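Fe(2+) transporter FeoB (Legionella pneumophila, PDB 3IBY) probably transports ferrous iron across the bacterial inner membrane in a GTP-driven uptake system, this chain being its cytosolic part with the GTP-binding G domain. Local coordinates at residues C12-L17 with I88-A93; P56-L61 with Q73-S78; A116-D121 with I144-H149. All blocks are in the same frame, centred on the assembly; numbering follows the deposited sequence.

Contact 1. Residues C12-L17 with I88-A93; sequences CGKTTL and INVIDA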
ATOM      1  N   CYS A  12      -5.535 -10.408  -6.509  1.00 18.03           N
ATOM      2  CA  CYS A  12      -4.618  -9.785  -7.493  1.00 18.39           C
ATOM      3  C   CYS A  12      -3.413 -10.666  -7.893  1.00 17.73           C
ATOM      4  O   CYS A  12      -2.439 -10.154  -8.484  1.00 18.00           O
ATOM      5  CB  CYS A  12      -4.145  -8.390  -7.038  1.00 17.88           C
ATOM      6  SG  CYS A  12      -2.957  -8.357  -5.700  1.00 20.37           S
ATOM      7  N   GLY A  13      -3.520 -11.982  -7.624  1.00 16.92           N
ATOM      8  CA  GLY A  13      -2.392 -12.930  -7.746  1.00 15.80           C
ATOM      9  C   GLY A  13      -1.376 -12.759  -6.628  1.00 15.04           C
ATOM     10  O   GLY A  13      -0.205 -13.106  -6.761  1.00 14.96           O
ATOM     11  N   LYS A  14      -1.817 -12.194  -5.512  1.00 14.28           N
ATOM     12  CA  LYS A  14      -0.892 -11.852  -4.456  1.00 13.00           C
ATOM     13  C   LYS A  14      -0.296 -13.152  -3.968  1.00 12.50           C
ATOM     14  O   LYS A  14       0.882 -13.248  -3.785  1.00 11.97           O
ATOM     15  CB  LYS A  14      -1.620 -11.118  -3.346  1.00 12.64           C
ATOM     16  CG  LYS A  14      -0.730 -10.665  -2.227  1.00 12.80           C
ATOM     17  CD  LYS A  14      -1.437  -9.760  -1.251  1.00 13.04           C
ATOM     18  CE  LYS A  14      -2.533 -10.479  -0.476  1.00 14.20           C
ATOM     19  NZ  LYS A  14      -2.061 -11.637   0.367  1.00 16.89           N
ATOM     20  N   THR A  15      -1.133 -14.165  -3.814  1.00 12.76           N
ATOM     21  CA  THR A  15      -0.713 -15.445  -3.307  1.00 13.29           C
ATOM     22  C   THR A  15       0.185 -16.138  -4.295  1.00 12.84           C
ATOM     23  O   THR A  15       1.177 -16.735  -3.928  1.00 12.99           O
ATOM     24  CB  THR A  15      -1.935 -16.318  -3.034  1.00 13.69           C
ATOM     25  OG1 THR A  15      -2.610 -15.804  -1.890  1.00 16.92           O
ATOM     26  CG2 THR A  15      -1.555 -17.770  -2.769  1.00 14.97           C
ATOM     27  N   THR A  16      -0.168 -16.064  -5.565  1.00 12.60           N
ATOM     28  CA  THR A  16       0.691 -16.592  -6.602  1.00 12.34           C
ATOM     29  C   THR A  16       2.068 -15.945  -6.555  1.00 11.89           C
ATOM     30  O   THR A  16       3.061 -16.634  -6.712  1.00 11.75           O
ATOM     31  CB  THR A  16       0.018 -16.410  -7.962  1.00 12.75           C
ATOM     32  OG1 THR A  16      -1.240 -17.080  -7.904  1.00 13.29           O
ATOM     33  CG2 THR A  16       0.844 -16.982  -9.126  1.00 11.54           C
ATOM     34  N   LEU A  17       2.156 -14.635  -6.320  1.00 11.54           N
ATOM     35  CA  LEU A  17       3.498 -13.996  -6.244  1.00 10.90           C
ATOM     36  C   LEU A  17       4.240 -14.495  -5.037  1.00 10.27           C
ATOM     37  O   LEU A  17       5.432 -14.796  -5.085  1.00 10.26           O
ATOM     38  CB  LEU A  17       3.408 -12.484  -6.212  1.00 10.32           C
ATOM     39  CG  LEU A  17       4.801 -11.847  -6.099  1.00 11.00           C
ATOM     40  CD1 LEU A  17       5.784 -12.308  -7.182  1.00  7.55           C
ATOM     41  CD2 LEU A  17       4.606 -10.358  -6.127  1.00  9.59           C
ATOM     42  N   ILE A  88       6.181  -4.698  -0.799  1.00 10.69           N
ATOM     43  CA  ILE A  88       5.952  -5.098  -2.160  1.00 10.66           C
ATOM     44  C   ILE A  88       4.462  -4.975  -2.382  1.00 12.02           C
ATOM     45  O   ILE A  88       3.638  -5.820  -1.920  1.00 13.50           O
ATOM     46  CB  ILE A  88       6.381  -6.552  -2.451  1.00 10.07           C
ATOM     47  CG1 ILE A  88       7.864  -6.746  -2.170  1.00  9.51           C
ATOM     48  CG2 ILE A  88       6.123  -6.888  -3.898  1.00  7.53           C
ATOM     49  CD1 ILE A  88       8.266  -8.244  -2.204  1.00 10.21           C
ATOM     50  N   ASN A  89       4.098  -3.898  -3.057  1.00 12.21           N
ATOM     51  CA  ASN A  89       2.721  -3.627  -3.360  1.00 11.77           C
ATOM     52  C   ASN A  89       2.441  -4.318  -4.689  1.00 12.04           C
ATOM     53  O   ASN A  89       2.973  -3.946  -5.739  1.00 11.73           O
ATOM     54  CB  ASN A  89       2.545  -2.117  -3.409  1.00 11.60           C
ATOM     55  CG  ASN A  89       1.174  -1.689  -3.835  1.00 12.35           C
ATOM     56  OD1 ASN A  89       0.191  -2.450  -3.737  1.00 13.33           O
ATOM     57  ND2 ASN A  89       1.085  -0.450  -4.316  1.00  8.18           N
ATOM     58  N   VAL A  90       1.625  -5.362  -4.627  1.00 12.78           N
ATOM     59  CA  VAL A  90       1.149  -6.062  -5.831  1.00 12.42           C
ATOM     60  C   VAL A  90      -0.101  -5.445  -6.381  1.00 12.08           C
ATOM     61  O   VAL A  90      -1.127  -5.405  -5.719  1.00 10.65           O
ATOM     62  CB  VAL A  90       0.725  -7.519  -5.584  1.00 12.58           C
ATOM     63  CG1 VAL A  90       0.915  -8.314  -6.879  1.00 12.20           C
ATOM     64  CG2 VAL A  90       1.475  -8.093  -4.493  1.00 13.06           C
ATOM     65  N   ILE A  91      -0.006  -5.047  -7.638  1.00 12.82           N
ATOM     66  CA  ILE A  91      -1.091  -4.427  -8.356  1.00 12.97           C
ATOM     67  C   ILE A  91      -1.527  -5.331  -9.457  1.00 13.07           C
ATOM     68  O   ILE A  91      -0.692  -5.977 -10.082  1.00 13.17           O
ATOM     69  CB  ILE A  91      -0.588  -3.154  -8.987  1.00 13.22           C
ATOM     70  CG1 ILE A  91      -0.299  -2.156  -7.892  1.00 14.00           C
ATOM     71  CG2 ILE A  91      -1.602  -2.562  -9.938  1.00 12.38           C
ATOM     72  CD1 ILE A  91       0.103  -0.835  -8.394  1.00 14.61           C
ATOM     73  N   ASP A  92      -2.831  -5.346  -9.715  1.00 13.59           N
ATOM     74  CA  ASP A  92      -3.423  -6.031 -10.872  1.00 13.55           C
ATOM     75  C   ASP A  92      -3.530  -5.023 -12.013  1.00 12.90           C
ATOM     76  O   ASP A  92      -4.307  -4.096 -11.926  1.00 12.79           O
ATOM     77  CB  ASP A  92      -4.820  -6.593 -10.528  1.00 13.29           C
ATOM     78  CG  ASP A  92      -5.461  -7.378 -11.703  1.00 14.54           C
ATOM     79  OD1 ASP A  92      -4.904  -7.293 -12.813  1.00 16.50           O
ATOM     80  OD2 ASP A  92      -6.511  -8.076 -11.537  1.00 14.09           O
ATOM     81  N   ALA A  93      -2.800  -5.244 -13.106  1.00 13.30           N
ATOM     82  CA  ALA A  93      -2.799  -4.313 -14.272  1.00 13.25           C
ATOM     83  C   ALA A  93      -4.187  -4.041 -14.819  1.00 13.10           C
ATOM     84  O   ALA A  93      -4.467  -2.992 -15.384  1.00 14.56           O
ATOM     85  CB  ALA A  93      -1.897  -4.828 -15.362  1.00 12.60           C
TER

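Contact 2. Residues P56-L61 with Q73-S78; sequences PGVYSL and QIAAQS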
ATOM      1  N   PRO A  56      -3.319  -9.959   4.212  1.00  9.76           N
ATOM      2  CA  PRO A  56      -4.552 -10.213   3.559  1.00 10.15           C
ATOM      3  C   PRO A  56      -4.918  -8.986   2.815  1.00 10.24           C
ATOM      4  O   PRO A  56      -4.684  -7.903   3.317  1.00 10.86           O
ATOM      5  CB  PRO A  56      -5.531 -10.414   4.716  1.00 10.73           C
ATOM      6  CG  PRO A  56      -4.739 -10.745   5.855  1.00 10.36           C
ATOM      7  CD  PRO A  56      -3.537  -9.871   5.657  1.00 10.73           C
ATOM      8  N   GLY A  57      -5.446  -9.167   1.613  1.00 10.29           N
ATOM      9  CA  GLY A  57      -5.801  -8.088   0.745  1.00 10.41           C
ATOM     10  C   GLY A  57      -6.923  -7.231   1.294  1.00 10.88           C
ATOM     11  O   GLY A  57      -7.771  -7.714   2.017  1.00 11.26           O
ATOM     12  N   VAL A  58      -6.908  -5.957   0.908  1.00 10.87           N
ATOM     13  CA  VAL A  58      -7.773  -4.936   1.400  1.00 10.65           C
ATOM     14  C   VAL A  58      -7.764  -3.911   0.304  1.00 11.01           C
ATOM     15  O   VAL A  58      -6.716  -3.712  -0.337  1.00 12.07           O
ATOM     16  CB  VAL A  58      -7.153  -4.260   2.633  1.00 10.93           C
ATOM     17  CG1 VAL A  58      -6.754  -5.303   3.677  1.00 12.53           C
ATOM     18  CG2 VAL A  58      -5.921  -3.506   2.260  1.00 10.88           C
ATOM     19  N   TYR A  59      -8.908  -3.279   0.065  1.00 10.53           N
ATOM     20  CA  TYR A  59      -8.984  -2.154  -0.832  1.00 10.38           C
ATOM     21  C   TYR A  59      -8.308  -0.898  -0.237  1.00 10.99           C
ATOM     22  O   TYR A  59      -7.691  -0.074  -0.947  1.00 10.51           O
ATOM     23  CB  TYR A  59     -10.472  -1.855  -1.108  1.00 10.15           C
ATOM     24  CG  TYR A  59     -10.723  -0.458  -1.647  1.00  8.63           C
ATOM     25  CD1 TYR A  59     -10.350  -0.120  -2.940  1.00  7.09           C
ATOM     26  CD2 TYR A  59     -11.321   0.526  -0.858  1.00  6.43           C
ATOM     27  CE1 TYR A  59     -10.590   1.143  -3.449  1.00  6.17           C
ATOM     28  CE2 TYR A  59     -11.537   1.806  -1.344  1.00  4.84           C
ATOM     29  CZ  TYR A  59     -11.173   2.107  -2.649  1.00  6.23           C
ATOM     30  OH  TYR A  59     -11.369   3.371  -3.179  1.00  7.29           O
ATOM     31  N   SER A  60      -8.453  -0.774   1.080  1.00 11.76           N
ATOM     32  CA  SER A  60      -8.252   0.485   1.820  1.00 12.64           C
ATOM     33  C   SER A  60      -7.773   0.136   3.210  1.00 13.34           C
ATOM     34  O   SER A  60      -8.196  -0.867   3.769  1.00 14.24           O
ATOM     35  CB  SER A  60      -9.588   1.242   1.939  1.00 12.60           C
ATOM     36  OG  SER A  60      -9.466   2.500   2.581  1.00 13.05           O
ATOM     37  N   LEU A  61      -6.940   0.979   3.799  1.00 14.36           N
ATOM     38  CA  LEU A  61      -6.366   0.667   5.101  1.00 15.29           C
ATOM     39  C   LEU A  61      -7.295   1.018   6.281  1.00 16.13           C
ATOM     40  O   LEU A  61      -6.900   0.932   7.440  1.00 16.36           O
ATOM     41  CB  LEU A  61      -5.004   1.342   5.250  1.00 14.95           C
ATOM     42  CG  LEU A  61      -3.950   0.729   4.340  1.00 15.30           C
ATOM     43  CD1 LEU A  61      -2.795   1.685   4.284  1.00 15.71           C
ATOM     44  CD2 LEU A  61      -3.486  -0.679   4.788  1.00 13.43           C
ATOM     45  N   GLN A  73      -8.685  -5.672   8.864  1.00 17.48           N
ATOM     46  CA  GLN A  73      -8.156  -5.132  10.080  1.00 16.49           C
ATOM     47  C   GLN A  73      -6.705  -5.500  10.274  1.00 15.01           C
ATOM     48  O   GLN A  73      -5.928  -4.676  10.715  1.00 14.81           O
ATOM     49  CB  GLN A  73      -8.963  -5.676  11.253  1.00 16.43           C
ATOM     50  CG  GLN A  73      -8.983  -4.799  12.470  1.00 18.05           C
ATOM     51  CD  GLN A  73     -10.063  -5.223  13.490  1.00 20.61           C
ATOM     52  OE1 GLN A  73     -11.093  -5.828  13.129  1.00 19.19           O
ATOM     53  NE2 GLN A  73      -9.829  -4.889  14.780  1.00 21.94           N
ATOM     54  N   ILE A  74      -6.351  -6.747   9.993  1.00 13.45           N
ATOM     55  CA  ILE A  74      -4.994  -7.228  10.229  1.00 12.19           C
ATOM     56  C   ILE A  74      -3.965  -6.437   9.428  1.00 11.43           C
ATOM     57  O   ILE A  74      -2.916  -6.095   9.935  1.00 11.37           O
ATOM     58  CB  ILE A  74      -4.893  -8.704   9.905  1.00 11.91           C
ATOM     59  CG1 ILE A  74      -5.475  -9.481  11.054  1.00 13.31           C
ATOM     60  CG2 ILE A  74      -3.439  -9.179   9.667  1.00 11.74           C
ATOM     61  CD1 ILE A  74      -5.886 -10.859  10.659  1.00 16.50           C
ATOM     62  N   ALA A  75      -4.292  -6.126   8.189  1.00 10.64           N
ATOM     63  CA  ALA A  75      -3.405  -5.423   7.303  1.00 10.59           C
ATOM     64  C   ALA A  75      -3.196  -3.972   7.754  1.00 10.81           C
ATOM     65  O   ALA A  75      -2.071  -3.441   7.777  1.00 10.20           O
ATOM     66  CB  ALA A  75      -3.984  -5.477   5.888  1.00 10.29           C
ATOM     67  N   ALA A  76      -4.320  -3.347   8.080  1.00 11.13           N
ATOM     68  CA  ALA A  76      -4.372  -2.039   8.682  1.00 11.28           C
ATOM     69  C   ALA A  76      -3.432  -1.915   9.879  1.00 11.63           C
ATOM     70  O   ALA A  76      -2.712  -0.920   9.972  1.00 12.50           O
ATOM     71  CB  ALA A  76      -5.788  -1.739   9.094  1.00 11.66           C
ATOM     72  N   GLN A  77      -3.413  -2.906  10.774  1.00 11.20           N
ATOM     73  CA  GLN A  77      -2.525  -2.820  11.917  1.00 11.80           C
ATOM     74  C   GLN A  77      -1.124  -3.390  11.736  1.00 11.34           C
ATOM     75  O   GLN A  77      -0.225  -3.019  12.496  1.00 11.68           O
ATOM     76  CB  GLN A  77      -3.169  -3.340  13.216  1.00 12.40           C
ATOM     77  CG  GLN A  77      -3.487  -4.803  13.292  1.00 14.69           C
ATOM     78  CD  GLN A  77      -4.810  -5.049  14.043  1.00 18.27           C
ATOM     79  OE1 GLN A  77      -5.644  -5.848  13.603  1.00 21.45           O
ATOM     80  NE2 GLN A  77      -5.017  -4.333  15.153  1.00 17.91           N
ATOM     81  N   SER A  78      -0.904  -4.246  10.744  1.00 10.30           N
ATOM     82  CA  SER A  78       0.409  -4.845  10.575  1.00  9.42           C
ATOM     83  C   SER A  78       1.408  -3.829  10.023  1.00  9.33           C
ATOM     84  O   SER A  78       2.560  -3.841  10.415  1.00  8.68           O
ATOM     85  CB  SER A  78       0.357  -6.071   9.663  1.00  9.41           C
ATOM     86  OG  SER A  78      -0.564  -7.074  10.095  1.00  9.88           O
TER

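Contact 3. Residues A116-D121 with I144-H149; sequences ALNMMD and IPIQAH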
ATOM      1  N   ALA A 116       4.797  -4.302  -7.882  1.00 11.73           N
ATOM      2  CA  ALA A 116       4.814  -5.514  -8.735  1.00 11.59           C
ATOM      3  C   ALA A 116       3.551  -5.448  -9.563  1.00 11.95           C
ATOM      4  O   ALA A 116       2.467  -5.557  -9.008  1.00 12.49           O
ATOM      5  CB  ALA A 116       4.786  -6.762  -7.901  1.00 10.27           C
ATOM      6  N   LEU A 117       3.675  -5.218 -10.872  1.00 12.61           N
ATOM      7  CA  LEU A 117       2.519  -4.883 -11.724  1.00 12.04           C
ATOM      8  C   LEU A 117       2.180  -6.175 -12.402  1.00 11.56           C
ATOM      9  O   LEU A 117       2.807  -6.568 -13.365  1.00  9.31           O
ATOM     10  CB  LEU A 117       2.919  -3.805 -12.714  1.00 12.70           C
ATOM     11  CG  LEU A 117       1.954  -2.751 -13.274  1.00 13.94           C
ATOM     12  CD1 LEU A 117       2.295  -2.617 -14.741  1.00 10.69           C
ATOM     13  CD2 LEU A 117       0.480  -3.063 -13.068  1.00 14.25           C
ATOM     14  N   ASN A 118       1.232  -6.878 -11.808  1.00 12.38           N
ATOM     15  CA  ASN A 118       0.955  -8.261 -12.155  1.00 13.56           C
ATOM     16  C   ASN A 118      -0.105  -8.329 -13.277  1.00 13.86           C
ATOM     17  O   ASN A 118      -0.695  -7.328 -13.637  1.00 14.30           O
ATOM     18  CB  ASN A 118       0.525  -9.003 -10.878  1.00 13.59           C
ATOM     19  CG  ASN A 118       0.540 -10.523 -11.015  1.00 15.17           C
ATOM     20  OD1 ASN A 118       1.123 -11.087 -11.960  1.00 17.47           O
ATOM     21  ND2 ASN A 118      -0.117 -11.200 -10.067  1.00  9.90           N
ATOM     22  N   MET A 119      -0.272  -9.512 -13.862  1.00 14.45           N
ATOM     23  CA  MET A 119      -1.336  -9.830 -14.819  1.00 14.23           C
ATOM     24  C   MET A 119      -1.186  -9.058 -16.106  1.00 13.60           C
ATOM     25  O   MET A 119      -2.177  -8.670 -16.766  1.00 12.95           O
ATOM     26  CB  MET A 119      -2.686  -9.566 -14.206  1.00 14.75           C
ATOM     27  CG  MET A 119      -2.874 -10.162 -12.829  1.00 16.68           C
ATOM     28  SD  MET A 119      -2.901 -11.944 -12.846  1.00 18.19           S
ATOM     29  CE  MET A 119      -3.965 -12.283 -11.434  1.00 18.82           C
ATOM     30  N   MET A 120       0.063  -8.848 -16.472  1.00 12.58           N
ATOM     31  CA  MET A 120       0.354  -8.117 -17.684  1.00 12.36           C
ATOM     32  C   MET A 120      -0.203  -8.855 -18.927  1.00 12.01           C
ATOM     33  O   MET A 120      -0.492  -8.213 -19.977  1.00 11.89           O
ATOM     34  CB  MET A 120       1.865  -7.912 -17.835  1.00 12.16           C
ATOM     35  CG  MET A 120       2.503  -7.037 -16.797  1.00 10.86           C
ATOM     36  SD  MET A 120       1.826  -5.399 -16.813  1.00 14.28           S
ATOM     37  CE  MET A 120       2.445  -4.671 -18.344  1.00  2.00           C
ATOM     38  N   ASP A 121      -0.326 -10.178 -18.811  1.00 11.02           N
ATOM     39  CA  ASP A 121      -0.781 -10.988 -19.920  1.00 10.74           C
ATOM     40  C   ASP A 121      -2.272 -10.791 -20.083  1.00 11.20           C
ATOM     41  O   ASP A 121      -2.763 -10.578 -21.203  1.00 11.74           O
ATOM     42  CB  ASP A 121      -0.378 -12.477 -19.761  1.00 10.43           C
ATOM     43  CG  ASP A 121      -0.845 -13.121 -18.446  1.00  9.95           C
ATOM     44  OD1 ASP A 121      -1.069 -12.426 -17.417  1.00 12.52           O
ATOM     45  OD2 ASP A 121      -0.973 -14.351 -18.422  1.00  6.04           O
ATOM     46  N   ILE A 144       7.497  -2.748 -11.420  1.00 10.19           N
ATOM     47  CA  ILE A 144       8.137  -3.907 -12.027  1.00 10.22           C
ATOM     48  C   ILE A 144       7.043  -4.774 -12.597  1.00 10.54           C
ATOM     49  O   ILE A 144       6.275  -5.386 -11.844  1.00 11.36           O
ATOM     50  CB  ILE A 144       8.992  -4.728 -11.020  1.00 10.37           C
ATOM     51  CG1 ILE A 144      10.140  -3.869 -10.414  1.00 10.51           C
ATOM     52  CG2 ILE A 144       9.525  -6.015 -11.684  1.00  8.13           C
ATOM     53  CD1 ILE A 144      11.302  -3.498 -11.351  1.00  7.40           C
ATOM     54  N   PRO A 145       6.930  -4.799 -13.923  1.00 10.26           N
ATOM     55  CA  PRO A 145       5.951  -5.617 -14.612  1.00 10.37           C
ATOM     56  C   PRO A 145       6.273  -7.096 -14.490  1.00 10.63           C
ATOM     57  O   PRO A 145       7.424  -7.479 -14.722  1.00 10.40           O
ATOM     58  CB  PRO A 145       6.097  -5.203 -16.068  1.00 10.37           C
ATOM     59  CG  PRO A 145       6.889  -3.950 -16.069  1.00 10.27           C
ATOM     60  CD  PRO A 145       7.644  -3.879 -14.822  1.00 10.46           C
ATOM     61  N   ILE A 146       5.270  -7.900 -14.125  1.00 10.75           N
ATOM     62  CA  ILE A 146       5.414  -9.362 -13.952  1.00 11.09           C
ATOM     63  C   ILE A 146       4.207 -10.204 -14.423  1.00 11.24           C
ATOM     64  O   ILE A 146       3.149  -9.687 -14.785  1.00 10.46           O
ATOM     65  CB  ILE A 146       5.660  -9.729 -12.459  1.00 11.59           C
ATOM     66  CG1 ILE A 146       4.429  -9.391 -11.586  1.00 12.37           C
ATOM     67  CG2 ILE A 146       6.910  -9.022 -11.922  1.00 11.15           C
ATOM     68  CD1 ILE A 146       4.403 -10.067 -10.228  1.00 12.83           C
ATOM     69  N   GLN A 147       4.401 -11.520 -14.420  1.00 11.45           N
ATOM     70  CA  GLN A 147       3.313 -12.498 -14.559  1.00 11.19           C
ATOM     71  C   GLN A 147       3.638 -13.630 -13.596  1.00 11.60           C
ATOM     72  O   GLN A 147       4.399 -14.554 -13.907  1.00 10.77           O
ATOM     73  CB  GLN A 147       3.206 -13.031 -15.973  1.00 11.22           C
ATOM     74  CG  GLN A 147       3.056 -11.984 -17.050  1.00 12.30           C
ATOM     75  CD  GLN A 147       3.111 -12.581 -18.435  1.00 10.68           C
ATOM     76  OE1 GLN A 147       3.619 -11.969 -19.354  1.00 11.73           O
ATOM     77  NE2 GLN A 147       2.625 -13.789 -18.573  1.00 10.49           N
ATOM     78  N   ALA A 148       3.100 -13.497 -12.393  1.00 12.23           N
ATOM     79  CA  ALA A 148       3.547 -14.287 -11.287  1.00 12.62           C
ATOM     80  C   ALA A 148       3.236 -15.719 -11.614  1.00 13.04           C
ATOM     81  O   ALA A 148       4.057 -16.611 -11.401  1.00 13.25           O
ATOM     82  CB  ALA A 148       2.828 -13.847 -10.018  1.00 12.99           C
ATOM     83  N   HIS A 149       2.032 -15.933 -12.137  1.00 13.29           N
ATOM     84  CA  HIS A 149       1.573 -17.285 -12.538  1.00 13.27           C
ATOM     85  C   HIS A 149       2.511 -17.997 -13.532  1.00 12.79           C
ATOM     86  O   HIS A 149       2.458 -19.205 -13.681  1.00 12.74           O
ATOM     87  CB  HIS A 149       0.108 -17.249 -13.064  1.00 12.83           C
ATOM     88  CG  HIS A 149      -0.136 -16.233 -14.137  1.00 12.73           C
ATOM     89  ND1 HIS A 149       0.162 -14.897 -13.985  1.00 12.57           N
ATOM     90  CD2 HIS A 149      -0.658 -16.358 -15.380  1.00 12.57           C
ATOM     91  CE1 HIS A 149      -0.159 -14.248 -15.088  1.00 11.78           C
ATOM     92  NE2 HIS A 149      -0.643 -15.114 -15.959  1.00  9.33           N
TER
HETATM   93  O   HOH W   1      -0.155 -13.750 -10.778  1.00  6.11           O

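Contact 1. Residues C12-L17 with I88-A93
V90 meets C12 with CB and CG1, and K14 and L17 with CG2, and its isopropyl group takes the largest part in the contact. Its CB lies 3.8 Å from C12 SG. From there the side chain forks. CG1, set anti to the backbone N (chi1 -153°), stays beside the cysteine, 4.0 Å from C12 SG. CG2 reaches the start of helix 14-22, where it lies 4.1 Å from K14 CG and 4.2 Å from L17 CD2; the lysine chain runs across the valine, nearly perpendicular to it, while the leucine and valine chains lie alongside one another, pointing opposite ways. Two residues further along the strand, C12 CB meets D92 CB at 4.0 Å, and at the other end L17 CD2 approaches I88 CG2. The polar ends are directed to other partners: D92 OD1 accepts from the backbone N of C94. C12, G13, K14 and T15 belong to the predicted GTP site and fit a P-loop (Walker A). The chemistry implies that carbon and sulfur contacts seat this loop on strand 86-92, while K14 NZ is held by a salt bridge to D54 and a hydrogen bond to L55 O, beside the probable nucleotide site.

Contact 2. Residues P56-L61 with Q73-S78
I74 begins the helical side of this contact, laying its CG2 against P56 CD at 4.1 Å, with the two side chains crossing at about a right angle. The rotation that sets this methyl anti to the backbone N brings CG2, and not CG1, against the proline, while the isoleucine as a whole also packs on W31 and V36. The next residue, A75, points its CB toward the loop and carries more of the contact: V58 CG1 comes within 3.5 Å of A75 CB, and P56 O lies 3.6 Å from the same methyl, so a side chain and a backbone carbonyl converge on one small group. A76 supplies a further methyl, with A76 CB 3.3 Å from L61 O, and L61 CD2 draws near the backbone oxygen of A75. At S78 the contact has passed, but its hydroxyl ties the helix to itself, S78 OG donating to I74 O at 2.6 Å from above the carbonyl plane; the same oxygen also accepts from S78 N. Beyond the loop, V58 and L61 lean on L102 of helix 96-106. P56 and G57 close the DxxG sequence, D54 to G57, of the predicted GTP site, consistent with the G3 motif and the start of switch II of a TRAFAC-class G domain, packed on the helix that follows.

Contact 3. Residues A116-D121 with I144-H149
L117 and its neighbours pair with I144 to I146 in parallel beta fashion, strand 143-145 forming the edge of the sheet beside strand 113-118. Two nearly straight backbone bonds hold this register: L117 N gives to I144 O at 2.8 Å, and I146 N gives to L117 O at 2.9 Å.

Where the strands end, side-chain hydrogen bonds take over. N118 OD1 receives A148 N at 3.1 Å, the donor tilted 29° from the amide's carbonyl plane, and is also approached by M119 N in a weak bond. The other end of the amide, N118 ND2, bonds to C12 O and to a water, so the side chain joins the end of strand 113-118 to the loops of C12 and A148. H149 NE2 donates to D121 OD2 at 2.6 Å, meeting the carboxylate on its syn side, somewhat out of its plane, with the oxygen near the plane of the ring.

These two loops correspond in position to the NKxD motif and the following base-contacting loop of a TRAFAC-class G domain, which read the guanine; N118 to D121 and Q147 to H149 are predicted to bind GTP, with M119 at the usual lysine position.

Flat groups add stacking: the Q147 amide lies over the D121 carboxylate, their planes 18° apart. M119 SD approaches the H149 ring obliquely, 4.8 Å from its centroid.

Apolar contacts fill the rest. I146, CG1 between its backbone N and carbonyl carbon (chi1 66°), runs CG1 along N118 CA at 3.7 Å and sets CD1 against A116 CB. On the other face of the sheet, M120 CG touches P145 CB at 4.1 Å.

All three contacts belong to the G domain. Contact 2 lies, in sequence, wholly between the two segments of contact 1, and contact 3 follows both. Contacts 1 and 3 sit about 8 Å apart, centre to centre, because strands 86-92 and 113-118 are neighbours in the mixed sheet, joined by probable backbone bonds from N118 and A116 to I91 and N89. Contact 2 lies about 14 Å from contact 1, which it touches through K14, and about 22 Å from contact 3, again between centres. The P-loop contact thus lies between the probable G3 contact on one side and the probable base-reading contact on the other, the usual layout of a G domain.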